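Local coordinates for nitrogen regulatory protein P-II (Thiomonas intermedia, PDB 5D4N) that binds adenine nucleotides and bicarbonate as a carboxysome-associated PII-like protein, and probably acts as a regulator in carbon metabolism, at residues Glu22-Leu27 and Ile64-Ala69. Sequence-based numbering, arbitrary orientation.
With AMP (adenosine monophosphate), chain F.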
loop_
_atom_site.group_PDB
_atom_site.type_symbol
_atom_site.label_atom_id
_atom_site.label_comp_id
_atom_site.label_asym_id
_atom_site.label_seq_id
_atom_site.Cartn_x
_atom_site.Cartn_y
_atom_site.Cartn_z
ATOM N N GLU A 22 -18.083 7.734 -2.242
ATOM C CA GLU A 22 -18.577 8.919 -1.540
ATOM C C GLU A 22 -18.923 8.631 -0.072
ATOM O O GLU A 22 -18.604 9.450 0.784
ATOM C CB GLU A 22 -19.718 9.584 -2.317
ATOM C CG GLU A 22 -20.164 10.906 -1.735
ATOM C CD GLU A 22 -21.459 11.416 -2.325
ATOM O OE1 GLU A 22 -22.534 10.968 -1.862
ATOM O OE2 GLU A 22 -21.401 12.254 -3.253
ATOM N N PHE A 23 -19.509 7.450 0.235
ATOM C CA PHE A 23 -19.823 7.071 1.611
ATOM C C PHE A 23 -18.524 7.067 2.430
ATOM O O PHE A 23 -18.461 7.633 3.535
ATOM C CB PHE A 23 -20.442 5.675 1.633
ATOM C CG PHE A 23 -20.649 5.116 3.016
ATOM C CD1 PHE A 23 -19.640 4.404 3.656
ATOM C CD2 PHE A 23 -21.866 5.277 3.676
ATOM C CE1 PHE A 23 -19.808 3.940 4.959
ATOM C CE2 PHE A 23 -22.048 4.766 4.974
ATOM C CZ PHE A 23 -20.999 4.126 5.615
ATOM N N ALA A 24 -17.502 6.416 1.881
ATOM C CA ALA A 24 -16.220 6.313 2.583
ATOM C C ALA A 24 -15.527 7.659 2.750
ATOM O O ALA A 24 -15.079 7.974 3.856
ATOM C CB ALA A 24 -15.324 5.357 1.846
ATOM N N THR A 25 -15.404 8.447 1.664
ATOM C CA THR A 25 -14.740 9.785 1.750
ATOM C C THR A 25 -15.513 10.734 2.666
ATOM O O THR A 25 -14.905 11.509 3.415
ATOM C CB THR A 25 -14.415 10.357 0.381
ATOM O OG1 THR A 25 -15.650 10.640 -0.311
ATOM C CG2 THR A 25 -13.473 9.429 -0.426
ATOM N N ASP A 26 -16.862 10.612 2.691
ATOM C CA ASP A 26 -17.666 11.410 3.613
ATOM C C ASP A 26 -17.349 11.051 5.073
ATOM O O ASP A 26 -17.260 11.961 5.894
ATOM C CB ASP A 26 -19.156 11.222 3.367
ATOM C CG ASP A 26 -19.728 11.965 2.180
ATOM O OD1 ASP A 26 -19.001 12.822 1.593
ATOM O OD2 ASP A 26 -20.891 11.705 1.839
ATOM N N LEU A 27 -17.167 9.746 5.394
ATOM C CA LEU A 27 -16.765 9.356 6.759
ATOM C C LEU A 27 -15.416 9.956 7.102
ATOM O O LEU A 27 -15.207 10.439 8.224
ATOM C CB LEU A 27 -16.657 7.833 6.902
ATOM C CG LEU A 27 -17.973 7.078 7.086
ATOM C CD1 LEU A 27 -17.686 5.600 7.299
ATOM C CD2 LEU A 27 -18.803 7.652 8.226
ATOM N N ILE A 64 -11.746 -0.009 -5.385
ATOM C CA ILE A 64 -10.759 1.039 -5.149
ATOM C C ILE A 64 -10.113 0.800 -3.793
ATOM O O ILE A 64 -10.660 0.071 -2.951
ATOM C CB ILE A 64 -11.387 2.476 -5.193
ATOM C CG1 ILE A 64 -12.463 2.651 -4.065
ATOM C CG2 ILE A 64 -11.941 2.806 -6.564
ATOM C CD1 ILE A 64 -12.978 4.070 -3.897
ATOM N N MET A 65 -8.956 1.422 -3.573
ATOM C CA MET A 65 -8.315 1.393 -2.269
ATOM C C MET A 65 -8.092 2.818 -1.861
ATOM O O MET A 65 -7.430 3.579 -2.590
ATOM C CB MET A 65 -6.971 0.638 -2.287
ATOM C CG MET A 65 -6.301 0.676 -0.939
ATOM S SD MET A 65 -4.842 -0.404 -0.824
ATOM C CE MET A 65 -3.727 0.387 -2.041
ATOM N N ILE A 66 -8.660 3.196 -0.715
ATOM C CA ILE A 66 -8.478 4.555 -0.203
ATOM C C ILE A 66 -7.387 4.449 0.851
ATOM O O ILE A 66 -7.518 3.654 1.799
ATOM C CB ILE A 66 -9.792 5.090 0.411
ATOM C CG1 ILE A 66 -10.888 5.137 -0.658
ATOM C CG2 ILE A 66 -9.519 6.490 1.007
ATOM C CD1 ILE A 66 -12.323 5.431 -0.075
ATOM N N ILE A 67 -6.318 5.247 0.693
ATOM C CA ILE A 67 -5.204 5.243 1.627
ATOM C C ILE A 67 -5.377 6.510 2.437
ATOM O O ILE A 67 -5.415 7.607 1.864
ATOM C CB ILE A 67 -3.843 5.283 0.869
ATOM C CG1 ILE A 67 -3.657 4.043 -0.014
ATOM C CG2 ILE A 67 -2.683 5.446 1.869
ATOM C CD1 ILE A 67 -2.470 4.227 -1.020
ATOM N N ALA A 68 -5.458 6.375 3.760
ATOM C CA ALA A 68 -5.668 7.543 4.579
ATOM C C ALA A 68 -4.773 7.545 5.793
ATOM O O ALA A 68 -4.930 6.681 6.656
ATOM C CB ALA A 68 -7.142 7.621 4.996
ATOM N N ALA A 69 -3.807 8.500 5.849
ATOM C CA ALA A 69 -2.958 8.662 7.027
ATOM C C ALA A 69 -3.745 9.489 8.020
ATOM O O ALA A 69 -4.216 10.592 7.704
ATOM C CB ALA A 69 -1.653 9.389 6.662
HETATM P P AMP F . -1.183 18.032 0.062
HETATM O O1P AMP F . -1.961 18.315 1.341
HETATM O O2P AMP F . -1.553 19.061 -0.989
HETATM O O3P AMP F . 0.284 17.869 0.262
HETATM O "O5'" AMP F . -1.782 16.656 -0.527
HETATM C "C5'" AMP F . -1.296 16.158 -1.794
HETATM C "C4'" AMP F . -1.723 14.719 -1.939
HETATM O "O4'" AMP F . -1.093 13.921 -0.924
HETATM C "C3'" AMP F . -3.214 14.479 -1.727
HETATM O "O3'" AMP F . -3.980 14.825 -2.874
HETATM C "C2'" AMP F . -3.224 12.976 -1.418
HETATM O "O2'" AMP F . -3.086 12.251 -2.635
HETATM C "C1'" AMP F . -1.948 12.844 -0.559
HETATM N N9 AMP F . -2.226 12.964 0.869
HETATM C C8 AMP F . -2.222 14.104 1.636
HETATM N N7 AMP F . -2.588 13.912 2.880
HETATM C C5 AMP F . -2.879 12.556 2.927
HETATM C C6 AMP F . -3.336 11.720 3.965
HETATM N N6 AMP F . -3.602 12.163 5.208
HETATM N N1 AMP F . -3.493 10.402 3.684
HETATM C C2 AMP F . -3.230 9.962 2.446
HETATM N N3 AMP F . -2.830 10.664 1.376
HETATM C C4 AMP F . -2.652 11.959 1.695
#
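I66 reaches from strand 63-70 to helix 21-31 and meets A24 and T25. Its CB points toward the helix. CG1 is the link that carries CD1 there: it is anti to the carbonyl carbon (chi1 -61°), and chi2 of 170° extends the chain. Of the I66 side chain, CD1 alone comes within 4.5 Å of A24 and T25: it lies 3.6 Å from A24 CB and 4.2 Å from T25 CG2. The T25 and I66 side chains cross at about a right angle. T25 turns its methyl to I66, while its OG1 makes a weak hydrogen bond to K21 O within the helix. The contact is small, apolar and buried.

Farther along the same strand, A69 holds the adenine of AMP by its backbone. A69 N donates to AMP N1 (2.9 Å, nearly straight at 174°), and AMP N6 donates to A69 O at 3.0 Å. F94 of the second subunit packs on I67 and A69.

I66 also touches L28, and A24 rests on L16 and on F82 of helix 72-88. Helix 21-31 thus packs on the antiparallel sheet of this ferredoxin-like PII fold, where strand 63-70 runs between strands 36-46 and 7-17.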